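Local coordinates for protein alpha-1,4-endofucoidanase (Mariniflexile fucanivorans, PDB 6DLH) that hydrolyses fucoidan at internal linkages by a retaining mechanism, its family 107 catalytic domain being followed here by Ig-like domains, and binds calcium ions, at residues A[33-38]-A[287-292]; A[279-284]-A[316-321]; A[323-328]-A[335-340]. One frame throughout, in Å; residues are numbered along the deposited sequence.

The three contacts lie together at one side of the catalytic part of the chain, joined through the loops around helix 307-321, with a calcium ion bound in contact 3. Contact 3 is the hub, its centre about 9 Å from that of contact 1 and about 8 Å from that of contact 2, whereas contacts 1 and 2 stand about 15 Å apart. Segment 287-292 probably bonds to 335-340 through T291 N and V339 O, 3.1 Å apart. Segment 279-284 probably reaches 323-328 through N279 ND2 and A326 O, at 2.8 Å. The side chain of Q35 in contact 1 lies about 9 Å from the calcium.

Contact 1: residues A[33-38]-A[287-292]; sequences PNQGLR and FDDYTF
G36 and D289 bring their backbones together, CA to CA 3.9 Å, and the CA-H of G36 points at the carbonyl O of D289; the backbone angles of G36 would press a side chain against the carbonyl O of Q35, so glycine is called for. The D289 carboxylate carries the contact. Its OD1 takes the backbone N of G36 at 2.9 Å on the anti lone pair, in a nearly straight bond (172°), and also meets R38 NE in a 3.0 Å salt bridge. The guanidinium is turned 79° against the carboxylate, OD1 lying over its face. At the guanidinium edge, in plane, a water accepts from R38 NH1 and donates to F287 O and, at 2.7 Å, to D289 OD2. The extended Q35 chain, CG anti to its N (chi1 -171°), passes obliquely and delivers NE2 to D288 O at 2.9 Å. With an alanine in place of R38, D289 OD1 would probably lose its charged mate and D32, the second carboxylate on the guanidinium, would be left without this partner. D289 OD2 also accepts from I267 N, and the D288 carboxylate turns to T285 OG1 and F269 N. Helix 249-259 packs on F287 and, through H259, on D289. Backbone bonds from 289-291 to I267 on strand 266-269 and to V339, just ahead of strand 341-342, link the two outermost strands of the parallel sheet, consistent with closure of a barrel as in GH29 enzymes.

Contact 2: residues A[279-284]-A[316-321]; sequences NPFTSA and VVFMQT
The F318 ring receives P280 on one face: CD of the proline sits 3.5 Å from the ring centroid and 10° off the normal, a CH-pi contact over the middle of the ring, with P280 CG next to it above F318 CG. Near CZ of F318 the N279 amide, its plane 51° from that of the ring, brings ND2 to 3.4 Å from that atom. The F281 ring is held differently. P280 CG lies over one of its faces, offset toward the rim, so the proline packs on a face of both phenylalanines, while M319 CG meets the edge in plane, 3.9 Å from F281 CZ. Where the two rings come together, F281 CE2 and F318 CD2 are 4.0 Å apart. F318 reaches the loop because its CG is anti to the backbone N (chi1 -173°), which swings the ring off the helix toward P280. M319, one residue on, bends at chi3 and lies across F281 rather than along it; A340 and F342 touch it as well. The N279 amide is fixed at both ends: OD1 accepts from F281 N at 2.9 Å, and ND2 donates to the carbonyl O of A326 and to D329 OD2, which ties this loop to the neighbourhood of the calcium. L315 adds to the packing on P280 and F281. The 279-281 bend is an Asx turn, and it seats the loop that follows strand 266-269 against helix 307-321, a loop-on-helix packing within the barrel-like parallel sheet and helix fold of the catalytic part.

Contact 3: residues A[323-328]-A[335-340]; sequences NGYAFR and NDNVVA. With CA (calcium ion), chain E.
Backbone bonds pair G324 through A326 with V338 through A340. A340 N donates to G324 O at 2.7 Å and A326 N to V338 O at 3.1 Å, both with angles near 170°, flanking Y325 and V339 as a single antiparallel bridge, a non-hydrogen-bonded pair. Metal bonds fasten the other end. The calcium ion is bound by F327 O at 2.4 Å, N335 OD1 at 2.3 Å and D336 OD1 at 2.2 Å, with a water, and D330 OD1 and R332 O from the intervening loop make six ligands. N335 turns its amide inward with CG lying between its N and carbonyl carbon (chi1 65°). A second water is gripped three ways, accepting from F327 N and donating to N335 O and V338 O, which satisfies backbone polar atoms on both sides of the loop. The whole is a calcium-binding loop that starts at the Schellman motif ending helix 307-321, with N323 at positive phi as its C-prime residue, and turns back through a type I beta turn from N335 to V338 toward strand 341-342. The bent R328 chain adds a straight polar bond: NH1 donates in the guanidinium plane to D336 O at 2.9 Å (173°). The same NH1 hovers 3.4 Å above the centre of the Y325 ring, so ring and guanidinium lie face on face, while N337 O meets the ring edge. Apolar packing completes the contact. V338 CG1 meets the edge of the F327 ring 3.7 Å from CE2, A326 CB lies over one of its faces, and the methyls of A326 and A340 touch across the bridge.

Contact 1: residues A[33-38]-A[287-292]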
ATOM      1  N   PRO A  33      12.895  24.198 -18.200  1.00 52.43           N
ATOM      2  CA  PRO A  33      13.439  23.616 -19.432  1.00 50.17           C
ATOM      3  C   PRO A  33      13.603  22.096 -19.396  1.00 50.10           C
ATOM      4  O   PRO A  33      13.970  21.482 -20.398  1.00 46.81           O
ATOM      5  CB  PRO A  33      14.810  24.301 -19.559  1.00 50.08           C
ATOM      6  CG  PRO A  33      15.220  24.593 -18.127  1.00 51.46           C
ATOM      7  CD  PRO A  33      13.929  24.849 -17.373  1.00 52.23           C
ATOM      8  N   ASN A  34      13.332  21.499 -18.231  1.00 52.01           N
ATOM      9  CA  ASN A  34      13.403  20.055 -18.066  1.00 52.57           C
ATOM     10  C   ASN A  34      12.001  19.449 -18.143  1.00 49.36           C
ATOM     11  O   ASN A  34      11.867  18.228 -18.192  1.00 52.53           O
ATOM     12  CB  ASN A  34      14.108  19.652 -16.766  1.00 52.04           C
ATOM     13  CG  ASN A  34      15.582  19.991 -16.742  1.00 54.66           C
ATOM     14  OD1 ASN A  34      16.305  19.738 -17.709  1.00 51.11           O
ATOM     15  ND2 ASN A  34      16.038  20.545 -15.628  1.00 54.12           N
ATOM     16  N   GLN A  35      10.975  20.312 -18.167  1.00 45.68           N
ATOM     17  CA  GLN A  35       9.578  19.899 -18.225  1.00 44.99           C
ATOM     18  C   GLN A  35       9.372  18.879 -19.342  1.00 42.75           C
ATOM     19  O   GLN A  35       9.675  19.145 -20.504  1.00 42.21           O
ATOM     20  CB  GLN A  35       8.647  21.090 -18.449  1.00 42.65           C
ATOM     21  CG  GLN A  35       7.172  20.737 -18.301  1.00 44.22           C
ATOM     22  CD  GLN A  35       6.241  21.855 -18.695  1.00 43.26           C
ATOM     23  OE1 GLN A  35       6.656  22.874 -19.241  1.00 46.78           O
ATOM     24  NE2 GLN A  35       4.961  21.677 -18.414  1.00 43.64           N
ATOM     25  N   GLY A  36       8.846  17.711 -18.962  1.00 40.84           N
ATOM     26  CA  GLY A  36       8.536  16.670 -19.922  1.00 39.45           C
ATOM     27  C   GLY A  36       9.747  15.789 -20.202  1.00 41.54           C
ATOM     28  O   GLY A  36       9.629  14.568 -20.184  1.00 41.95           O
ATOM     29  N   LEU A  37      10.902  16.418 -20.464  1.00 43.08           N
ATOM     30  CA  LEU A  37      12.135  15.698 -20.753  1.00 43.64           C
ATOM     31  C   LEU A  37      12.435  14.699 -19.635  1.00 41.44           C
ATOM     32  O   LEU A  37      12.968  13.618 -19.885  1.00 40.35           O
ATOM     33  CB  LEU A  37      13.293  16.693 -20.912  1.00 45.44           C
ATOM     34  CG  LEU A  37      13.593  17.159 -22.338  1.00 49.18           C
ATOM     35  CD1 LEU A  37      14.611  18.295 -22.323  1.00 52.01           C
ATOM     36  CD2 LEU A  37      14.100  16.012 -23.203  1.00 47.77           C
ATOM     37  N   ARG A  38      12.073  15.064 -18.403  1.00 39.86           N
ATOM     38  CA  ARG A  38      12.395  14.223 -17.266  1.00 44.22           C
ATOM     39  C   ARG A  38      11.443  13.028 -17.174  1.00 43.95           C
ATOM     40  O   ARG A  38      11.586  12.205 -16.271  1.00 45.00           O
ATOM     41  CB  ARG A  38      12.502  15.048 -15.980  1.00 45.47           C
ATOM     42  CG  ARG A  38      11.228  15.757 -15.552  1.00 46.38           C
ATOM     43  CD  ARG A  38      11.517  16.444 -14.231  1.00 47.37           C
ATOM     44  NE  ARG A  38      10.592  17.538 -13.999  1.00 52.99           N
ATOM     45  CZ  ARG A  38      10.804  18.806 -14.344  1.00 54.50           C
ATOM     46  NH1 ARG A  38       9.816  19.683 -14.270  1.00 49.25           N
ATOM     47  NH2 ARG A  38      11.998  19.190 -14.758  1.00 59.04           N
ATOM     48  N   PHE A 287       3.460  22.648 -14.987  1.00 45.68           N
ATOM     49  CA  PHE A 287       4.047  21.746 -14.007  1.00 46.87           C
ATOM     50  C   PHE A 287       3.779  20.278 -14.346  1.00 44.61           C
ATOM     51  O   PHE A 287       4.175  19.396 -13.590  1.00 45.68           O
ATOM     52  CB  PHE A 287       3.660  22.177 -12.586  1.00 49.19           C
ATOM     53  CG  PHE A 287       4.050  23.599 -12.271  1.00 52.56           C
ATOM     54  CD1 PHE A 287       5.376  23.937 -12.038  1.00 55.04           C
ATOM     55  CD2 PHE A 287       3.100  24.611 -12.258  1.00 55.48           C
ATOM     56  CE1 PHE A 287       5.739  25.251 -11.779  1.00 58.40           C
ATOM     57  CE2 PHE A 287       3.464  25.925 -12.006  1.00 57.72           C
ATOM     58  CZ  PHE A 287       4.783  26.243 -11.767  1.00 57.31           C
ATOM     59  N   ASP A 288       3.145  20.029 -15.502  1.00 42.38           N
ATOM     60  CA  ASP A 288       2.902  18.685 -16.004  1.00 36.73           C
ATOM     61  C   ASP A 288       4.100  18.213 -16.826  1.00 35.15           C
ATOM     62  O   ASP A 288       4.474  18.853 -17.805  1.00 32.95           O
ATOM     63  CB  ASP A 288       1.635  18.642 -16.861  1.00 35.88           C
ATOM     64  CG  ASP A 288       0.346  18.613 -16.062  1.00 35.72           C
ATOM     65  OD1 ASP A 288       0.084  17.577 -15.400  1.00 35.29           O
ATOM     66  OD2 ASP A 288      -0.393  19.617 -16.117  1.00 34.45           O
ATOM     67  N   ASP A 289       4.687  17.080 -16.425  1.00 33.54           N
ATOM     68  CA  ASP A 289       5.715  16.424 -17.217  1.00 33.14           C
ATOM     69  C   ASP A 289       5.057  15.387 -18.121  1.00 31.59           C
ATOM     70  O   ASP A 289       5.602  15.044 -19.165  1.00 30.50           O
ATOM     71  CB  ASP A 289       6.786  15.770 -16.336  1.00 34.99           C
ATOM     72  CG  ASP A 289       7.590  16.764 -15.516  1.00 35.78           C
ATOM     73  OD1 ASP A 289       8.447  17.450 -16.108  1.00 39.48           O
ATOM     74  OD2 ASP A 289       7.352  16.845 -14.301  1.00 35.22           O
ATOM     75  N   TYR A 290       3.895  14.878 -17.690  1.00 31.74           N
ATOM     76  CA  TYR A 290       3.113  13.948 -18.492  1.00 30.36           C
ATOM     77  C   TYR A 290       1.625  14.174 -18.251  1.00 30.11           C
ATOM     78  O   TYR A 290       1.238  14.812 -17.271  1.00 29.59           O
ATOM     79  CB  TYR A 290       3.528  12.494 -18.232  1.00 29.12           C
ATOM     80  CG  TYR A 290       3.227  11.930 -16.865  1.00 27.83           C
ATOM     81  CD1 TYR A 290       3.899  12.374 -15.730  1.00 28.96           C
ATOM     82  CD2 TYR A 290       2.306  10.907 -16.709  1.00 27.57           C
ATOM     83  CE1 TYR A 290       3.642  11.842 -14.475  1.00 27.07           C
ATOM     84  CE2 TYR A 290       2.040  10.357 -15.462  1.00 27.49           C
ATOM     85  CZ  TYR A 290       2.714  10.821 -14.344  1.00 27.30           C
ATOM     86  OH  TYR A 290       2.448  10.277 -13.122  1.00 25.99           O
ATOM     87  N   THR A 291       0.805  13.637 -19.160  1.00 29.07           N
ATOM     88  CA  THR A 291      -0.638  13.744 -19.037  1.00 28.34           C
ATOM     89  C   THR A 291      -1.137  12.688 -18.065  1.00 28.03           C
ATOM     90  O   THR A 291      -0.795  11.516 -18.199  1.00 31.20           O
ATOM     91  CB  THR A 291      -1.338  13.619 -20.397  1.00 27.83           C
ATOM     92  OG1 THR A 291      -1.059  12.330 -20.945  1.00 27.47           O
ATOM     93  CG2 THR A 291      -0.900  14.692 -21.368  1.00 27.16           C
ATOM     94  N   PHE A 292      -1.947  13.125 -17.096  1.00 26.87           N
ATOM     95  CA  PHE A 292      -2.606  12.225 -16.167  1.00 26.00           C
ATOM     96  C   PHE A 292      -3.354  11.156 -16.962  1.00 26.91           C
ATOM     97  O   PHE A 292      -3.243   9.958 -16.666  1.00 26.36           O
ATOM     98  CB  PHE A 292      -3.545  13.010 -15.249  1.00 25.05           C
ATOM     99  CG  PHE A 292      -4.070  12.238 -14.067  1.00 24.68           C
ATOM    100  CD1 PHE A 292      -5.190  11.429 -14.186  1.00 25.16           C
ATOM    101  CD2 PHE A 292      -3.456  12.337 -12.826  1.00 24.51           C
ATOM    102  CE1 PHE A 292      -5.679  10.729 -13.092  1.00 25.17           C
ATOM    103  CE2 PHE A 292      -3.943  11.635 -11.734  1.00 23.69           C
ATOM    104  CZ  PHE A 292      -5.052  10.831 -11.869  1.00 25.05           C
TER
HETATM  105  O   HOH W   1       6.787  19.373 -13.438  1.00 52.81           O

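Contact 2: residues A[279-284]-A[316-321]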
ATOM      1  N   ASN A 279      -7.684  17.013 -29.040  1.00 28.26           N
ATOM      2  CA  ASN A 279      -6.684  16.428 -28.164  1.00 28.60           C
ATOM      3  C   ASN A 279      -7.405  15.739 -27.008  1.00 28.53           C
ATOM      4  O   ASN A 279      -8.204  16.358 -26.307  1.00 27.41           O
ATOM      5  CB  ASN A 279      -5.625  17.445 -27.735  1.00 28.66           C
ATOM      6  CG  ASN A 279      -4.387  16.800 -27.150  1.00 28.98           C
ATOM      7  OD1 ASN A 279      -4.473  15.868 -26.351  1.00 31.22           O
ATOM      8  ND2 ASN A 279      -3.225  17.288 -27.544  1.00 28.70           N
ATOM      9  N   PRO A 280      -7.189  14.419 -26.810  1.00 27.52           N
ATOM     10  CA  PRO A 280      -7.840  13.695 -25.716  1.00 26.78           C
ATOM     11  C   PRO A 280      -7.293  14.058 -24.337  1.00 27.00           C
ATOM     12  O   PRO A 280      -7.832  13.599 -23.330  1.00 26.46           O
ATOM     13  CB  PRO A 280      -7.533  12.223 -26.027  1.00 26.84           C
ATOM     14  CG  PRO A 280      -6.245  12.284 -26.819  1.00 27.52           C
ATOM     15  CD  PRO A 280      -6.355  13.548 -27.655  1.00 26.69           C
ATOM     16  N   PHE A 281      -6.216  14.860 -24.302  1.00 25.24           N
ATOM     17  CA  PHE A 281      -5.633  15.276 -23.038  1.00 27.08           C
ATOM     18  C   PHE A 281      -5.879  16.766 -22.816  1.00 29.56           C
ATOM     19  O   PHE A 281      -5.570  17.584 -23.682  1.00 29.19           O
ATOM     20  CB  PHE A 281      -4.136  14.954 -22.988  1.00 25.40           C
ATOM     21  CG  PHE A 281      -3.764  13.541 -23.368  1.00 26.07           C
ATOM     22  CD1 PHE A 281      -4.141  12.466 -22.576  1.00 24.83           C
ATOM     23  CD2 PHE A 281      -3.023  13.288 -24.516  1.00 25.68           C
ATOM     24  CE1 PHE A 281      -3.802  11.169 -22.929  1.00 26.14           C
ATOM     25  CE2 PHE A 281      -2.692  11.990 -24.876  1.00 27.78           C
ATOM     26  CZ  PHE A 281      -3.069  10.931 -24.071  1.00 27.18           C
ATOM     27  N   THR A 282      -6.454  17.097 -21.654  1.00 30.97           N
ATOM     28  CA  THR A 282      -6.460  18.461 -21.148  1.00 34.62           C
ATOM     29  C   THR A 282      -5.034  19.020 -21.206  1.00 34.72           C
ATOM     30  O   THR A 282      -4.071  18.317 -20.901  1.00 32.91           O
ATOM     31  CB  THR A 282      -7.078  18.509 -19.743  1.00 35.47           C
ATOM     32  OG1 THR A 282      -8.467  18.215 -19.891  1.00 38.73           O
ATOM     33  CG2 THR A 282      -6.934  19.854 -19.065  1.00 38.92           C
ATOM     34  N   SER A 283      -4.913  20.281 -21.634  1.00 34.95           N
ATOM     35  CA  SER A 283      -3.630  20.910 -21.905  1.00 34.71           C
ATOM     36  C   SER A 283      -2.725  20.902 -20.671  1.00 33.71           C
ATOM     37  O   SER A 283      -3.192  20.993 -19.538  1.00 34.65           O
ATOM     38  CB  SER A 283      -3.829  22.311 -22.420  1.00 36.59           C
ATOM     39  OG  SER A 283      -2.681  22.731 -23.139  1.00 39.06           O
ATOM     40  N   ALA A 284      -1.417  20.800 -20.914  1.00 32.40           N
ATOM     41  CA  ALA A 284      -0.423  20.794 -19.854  1.00 35.04           C
ATOM     42  C   ALA A 284      -0.431  22.128 -19.105  1.00 37.25           C
ATOM     43  O   ALA A 284      -0.476  23.196 -19.721  1.00 36.29           O
ATOM     44  CB  ALA A 284       0.937  20.522 -20.451  1.00 34.10           C
ATOM     45  N   VAL A 316      -5.640   6.223 -27.515  1.00 21.86           N
ATOM     46  CA  VAL A 316      -4.456   5.394 -27.626  1.00 23.89           C
ATOM     47  C   VAL A 316      -3.827   5.581 -29.009  1.00 25.11           C
ATOM     48  O   VAL A 316      -2.607   5.688 -29.123  1.00 23.50           O
ATOM     49  CB  VAL A 316      -4.822   3.939 -27.271  1.00 25.49           C
ATOM     50  CG1 VAL A 316      -4.445   2.914 -28.315  1.00 24.94           C
ATOM     51  CG2 VAL A 316      -4.365   3.538 -25.881  1.00 24.64           C
ATOM     52  N   VAL A 317      -4.668   5.691 -30.053  1.00 24.49           N
ATOM     53  CA  VAL A 317      -4.179   5.935 -31.401  1.00 24.82           C
ATOM     54  C   VAL A 317      -3.508   7.307 -31.450  1.00 25.62           C
ATOM     55  O   VAL A 317      -2.460   7.449 -32.075  1.00 25.13           O
ATOM     56  CB  VAL A 317      -5.290   5.769 -32.462  1.00 25.33           C
ATOM     57  CG1 VAL A 317      -4.842   6.241 -33.839  1.00 24.10           C
ATOM     58  CG2 VAL A 317      -5.760   4.330 -32.534  1.00 22.99           C
ATOM     59  N   PHE A 318      -4.091   8.294 -30.754  1.00 25.13           N
ATOM     60  CA  PHE A 318      -3.510   9.629 -30.654  1.00 25.02           C
ATOM     61  C   PHE A 318      -2.068   9.569 -30.141  1.00 27.01           C
ATOM     62  O   PHE A 318      -1.218  10.346 -30.577  1.00 26.19           O
ATOM     63  CB  PHE A 318      -4.347  10.537 -29.747  1.00 23.76           C
ATOM     64  CG  PHE A 318      -3.913  11.984 -29.723  1.00 23.16           C
ATOM     65  CD1 PHE A 318      -4.418  12.896 -30.641  1.00 23.61           C
ATOM     66  CD2 PHE A 318      -2.998  12.441 -28.789  1.00 22.22           C
ATOM     67  CE1 PHE A 318      -4.020  14.226 -30.628  1.00 24.13           C
ATOM     68  CE2 PHE A 318      -2.592  13.770 -28.777  1.00 23.54           C
ATOM     69  CZ  PHE A 318      -3.104  14.661 -29.693  1.00 24.36           C
ATOM     70  N   MET A 319      -1.817   8.672 -29.177  1.00 26.91           N
ATOM     71  CA  MET A 319      -0.502   8.520 -28.574  1.00 27.34           C
ATOM     72  C   MET A 319       0.468   7.968 -29.615  1.00 26.73           C
ATOM     73  O   MET A 319       1.610   8.408 -29.697  1.00 27.32           O
ATOM     74  CB  MET A 319      -0.558   7.587 -27.358  1.00 27.61           C
ATOM     75  CG  MET A 319      -1.189   8.233 -26.134  1.00 29.60           C
ATOM     76  SD  MET A 319      -1.517   7.081 -24.771  1.00 33.50           S
ATOM     77  CE  MET A 319       0.138   6.550 -24.350  1.00 29.75           C
ATOM     78  N   GLN A 320      -0.016   7.036 -30.438  1.00 27.08           N
ATOM     79  CA  GLN A 320       0.780   6.473 -31.516  1.00 27.10           C
ATOM     80  C   GLN A 320       1.092   7.528 -32.580  1.00 28.68           C
ATOM     81  O   GLN A 320       2.247   7.678 -32.978  1.00 26.86           O
ATOM     82  CB  GLN A 320       0.054   5.265 -32.101  1.00 26.35           C
ATOM     83  CG  GLN A 320       0.740   4.655 -33.315  1.00 25.60           C
ATOM     84  CD  GLN A 320      -0.097   3.505 -33.815  1.00 26.85           C
ATOM     85  OE1 GLN A 320       0.258   2.338 -33.630  1.00 26.66           O
ATOM     86  NE2 GLN A 320      -1.239   3.830 -34.410  1.00 24.02           N
ATOM     87  N   THR A 321       0.061   8.257 -33.039  1.00 30.18           N
ATOM     88  CA  THR A 321       0.218   9.197 -34.143  1.00 29.65           C
ATOM     89  C   THR A 321       1.249  10.259 -33.777  1.00 30.35           C
ATOM     90  O   THR A 321       1.997  10.726 -34.635  1.00 31.42           O
ATOM     91  CB  THR A 321      -1.114   9.847 -34.544  1.00 29.46           C
ATOM     92  OG1 THR A 321      -2.002   8.769 -34.837  1.00 28.37           O
ATOM     93  CG2 THR A 321      -1.000  10.755 -35.754  1.00 28.68           C
TER

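Contact 3: residues A[323-328]-A[335-340]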
ATOM      1  N   ASN A 323       3.738   9.990 -31.566  1.00 30.65           N
ATOM      2  CA  ASN A 323       5.014   9.435 -31.124  1.00 33.68           C
ATOM      3  C   ASN A 323       5.249   9.665 -29.628  1.00 31.86           C
ATOM      4  O   ASN A 323       6.394   9.800 -29.205  1.00 32.18           O
ATOM      5  CB  ASN A 323       6.197   9.977 -31.936  1.00 36.82           C
ATOM      6  CG  ASN A 323       6.022   9.818 -33.432  1.00 40.97           C
ATOM      7  OD1 ASN A 323       5.802   8.716 -33.928  1.00 44.11           O
ATOM      8  ND2 ASN A 323       6.123  10.917 -34.162  1.00 44.96           N
ATOM      9  N   GLY A 324       4.174   9.701 -28.829  1.00 30.72           N
ATOM     10  CA  GLY A 324       4.306   9.757 -27.381  1.00 30.29           C
ATOM     11  C   GLY A 324       4.404  11.173 -26.815  1.00 30.06           C
ATOM     12  O   GLY A 324       4.602  11.331 -25.616  1.00 29.34           O
ATOM     13  N   TYR A 325       4.245  12.191 -27.673  1.00 30.97           N
ATOM     14  CA  TYR A 325       4.237  13.584 -27.240  1.00 30.35           C
ATOM     15  C   TYR A 325       2.813  14.130 -27.298  1.00 29.37           C
ATOM     16  O   TYR A 325       2.129  13.995 -28.309  1.00 28.78           O
ATOM     17  CB  TYR A 325       5.223  14.417 -28.069  1.00 31.35           C
ATOM     18  CG  TYR A 325       6.661  14.003 -27.878  1.00 32.29           C
ATOM     19  CD1 TYR A 325       7.344  14.324 -26.715  1.00 32.50           C
ATOM     20  CD2 TYR A 325       7.326  13.255 -28.839  1.00 32.64           C
ATOM     21  CE1 TYR A 325       8.656  13.920 -26.513  1.00 32.33           C
ATOM     22  CE2 TYR A 325       8.639  12.847 -28.655  1.00 33.22           C
ATOM     23  CZ  TYR A 325       9.303  13.180 -27.486  1.00 33.04           C
ATOM     24  OH  TYR A 325      10.588  12.769 -27.282  1.00 35.02           O
ATOM     25  N   ALA A 326       2.376  14.754 -26.202  1.00 30.02           N
ATOM     26  CA  ALA A 326       0.968  15.085 -26.041  1.00 32.35           C
ATOM     27  C   ALA A 326       0.585  16.384 -26.749  1.00 34.41           C
ATOM     28  O   ALA A 326      -0.541  16.508 -27.226  1.00 34.50           O
ATOM     29  CB  ALA A 326       0.614  15.141 -24.577  1.00 31.91           C
ATOM     30  N   PHE A 327       1.497  17.367 -26.788  1.00 34.40           N
ATOM     31  CA  PHE A 327       1.055  18.719 -27.094  1.00 34.89           C
ATOM     32  C   PHE A 327       1.892  19.369 -28.194  1.00 36.37           C
ATOM     33  O   PHE A 327       2.161  20.563 -28.127  1.00 37.85           O
ATOM     34  CB  PHE A 327       0.987  19.556 -25.815  1.00 31.63           C
ATOM     35  CG  PHE A 327       0.088  18.969 -24.762  1.00 32.02           C
ATOM     36  CD1 PHE A 327      -1.280  18.842 -24.988  1.00 32.31           C
ATOM     37  CD2 PHE A 327       0.603  18.509 -23.557  1.00 31.37           C
ATOM     38  CE1 PHE A 327      -2.114  18.288 -24.028  1.00 29.15           C
ATOM     39  CE2 PHE A 327      -0.232  17.954 -22.598  1.00 30.12           C
ATOM     40  CZ  PHE A 327      -1.588  17.849 -22.833  1.00 29.99           C
ATOM     41  N   ARG A 328       2.246  18.604 -29.232  1.00 36.87           N
ATOM     42  CA  ARG A 328       3.001  19.175 -30.337  1.00 39.77           C
ATOM     43  C   ARG A 328       2.045  19.752 -31.384  1.00 40.49           C
ATOM     44  O   ARG A 328       2.424  19.931 -32.538  1.00 39.51           O
ATOM     45  CB  ARG A 328       4.008  18.170 -30.911  1.00 39.07           C
ATOM     46  CG  ARG A 328       5.454  18.484 -30.555  1.00 40.52           C
ATOM     47  CD  ARG A 328       6.240  17.466 -29.754  1.00 39.73           C
ATOM     48  NE  ARG A 328       7.244  16.818 -30.588  1.00 40.40           N
ATOM     49  CZ  ARG A 328       8.458  16.431 -30.195  1.00 38.11           C
ATOM     50  NH1 ARG A 328       8.872  16.628 -28.953  1.00 36.41           N
ATOM     51  NH2 ARG A 328       9.260  15.838 -31.058  1.00 37.07           N
ATOM     52  N   ASN A 335       5.674  23.238 -23.985  1.00 42.26           N
ATOM     53  CA  ASN A 335       5.015  22.011 -23.562  1.00 40.98           C
ATOM     54  C   ASN A 335       5.311  20.873 -24.537  1.00 40.96           C
ATOM     55  O   ASN A 335       4.611  19.862 -24.537  1.00 42.70           O
ATOM     56  CB  ASN A 335       3.509  22.211 -23.346  1.00 37.42           C
ATOM     57  CG  ASN A 335       2.724  22.551 -24.599  1.00 35.89           C
ATOM     58  OD1 ASN A 335       3.207  22.411 -25.723  1.00 34.17           O
ATOM     59  ND2 ASN A 335       1.496  23.001 -24.416  1.00 35.78           N
ATOM     60  N   ASP A 336       6.365  21.032 -25.341  1.00 39.55           N
ATOM     61  CA  ASP A 336       6.584  20.175 -26.495  1.00 38.40           C
ATOM     62  C   ASP A 336       7.233  18.851 -26.107  1.00 37.05           C
ATOM     63  O   ASP A 336       7.339  17.960 -26.948  1.00 38.87           O
ATOM     64  CB  ASP A 336       7.384  20.889 -27.587  1.00 40.39           C
ATOM     65  CG  ASP A 336       6.539  21.726 -28.532  1.00 42.66           C
ATOM     66  OD1 ASP A 336       5.331  21.931 -28.245  1.00 39.86           O
ATOM     67  OD2 ASP A 336       7.091  22.159 -29.557  1.00 44.29           O
ATOM     68  N   ASN A 337       7.677  18.723 -24.851  1.00 36.64           N
ATOM     69  CA  ASN A 337       8.309  17.486 -24.416  1.00 36.33           C
ATOM     70  C   ASN A 337       7.420  16.732 -23.428  1.00 34.16           C
ATOM     71  O   ASN A 337       7.794  15.650 -22.987  1.00 35.22           O
ATOM     72  CB  ASN A 337       9.713  17.697 -23.842  1.00 37.56           C
ATOM     73  CG  ASN A 337      10.685  18.245 -24.861  1.00 40.55           C
ATOM     74  OD1 ASN A 337      11.322  19.268 -24.615  1.00 42.33           O
ATOM     75  ND2 ASN A 337      10.796  17.583 -26.002  1.00 38.37           N
ATOM     76  N   VAL A 338       6.256  17.305 -23.096  1.00 33.28           N
ATOM     77  CA  VAL A 338       5.281  16.643 -22.240  1.00 33.49           C
ATOM     78  C   VAL A 338       4.878  15.308 -22.882  1.00 31.69           C
ATOM     79  O   VAL A 338       4.591  15.235 -24.071  1.00 29.61           O
ATOM     80  CB  VAL A 338       4.084  17.571 -21.958  1.00 34.37           C
ATOM     81  CG1 VAL A 338       2.974  16.879 -21.184  1.00 33.95           C
ATOM     82  CG2 VAL A 338       4.522  18.839 -21.239  1.00 33.10           C
ATOM     83  N   VAL A 339       4.916  14.237 -22.087  1.00 30.75           N
ATOM     84  CA  VAL A 339       4.755  12.889 -22.606  1.00 29.78           C
ATOM     85  C   VAL A 339       3.279  12.484 -22.564  1.00 28.01           C
ATOM     86  O   VAL A 339       2.573  12.741 -21.591  1.00 26.77           O
ATOM     87  CB  VAL A 339       5.658  11.903 -21.837  1.00 32.43           C
ATOM     88  CG1 VAL A 339       5.316  10.445 -22.140  1.00 30.58           C
ATOM     89  CG2 VAL A 339       7.135  12.185 -22.114  1.00 32.88           C
ATOM     90  N   ALA A 340       2.818  11.856 -23.648  1.00 26.05           N
ATOM     91  CA  ALA A 340       1.457  11.354 -23.704  1.00 25.29           C
ATOM     92  C   ALA A 340       1.364  10.106 -22.831  1.00 24.73           C
ATOM     93  O   ALA A 340       2.144   9.174 -23.003  1.00 24.36           O
ATOM     94  CB  ALA A 340       1.078  11.070 -25.135  1.00 23.84           C
TER
HETATM   95 CA    CA E 804       3.269  22.682 -27.977  1.00 39.82          CA
HETATM   96  O   HOH W   2       4.062  17.462 -25.836  1.00 33.74           O
HETATM   97  O   HOH W   3       3.246  22.793 -30.411  1.00 43.50           O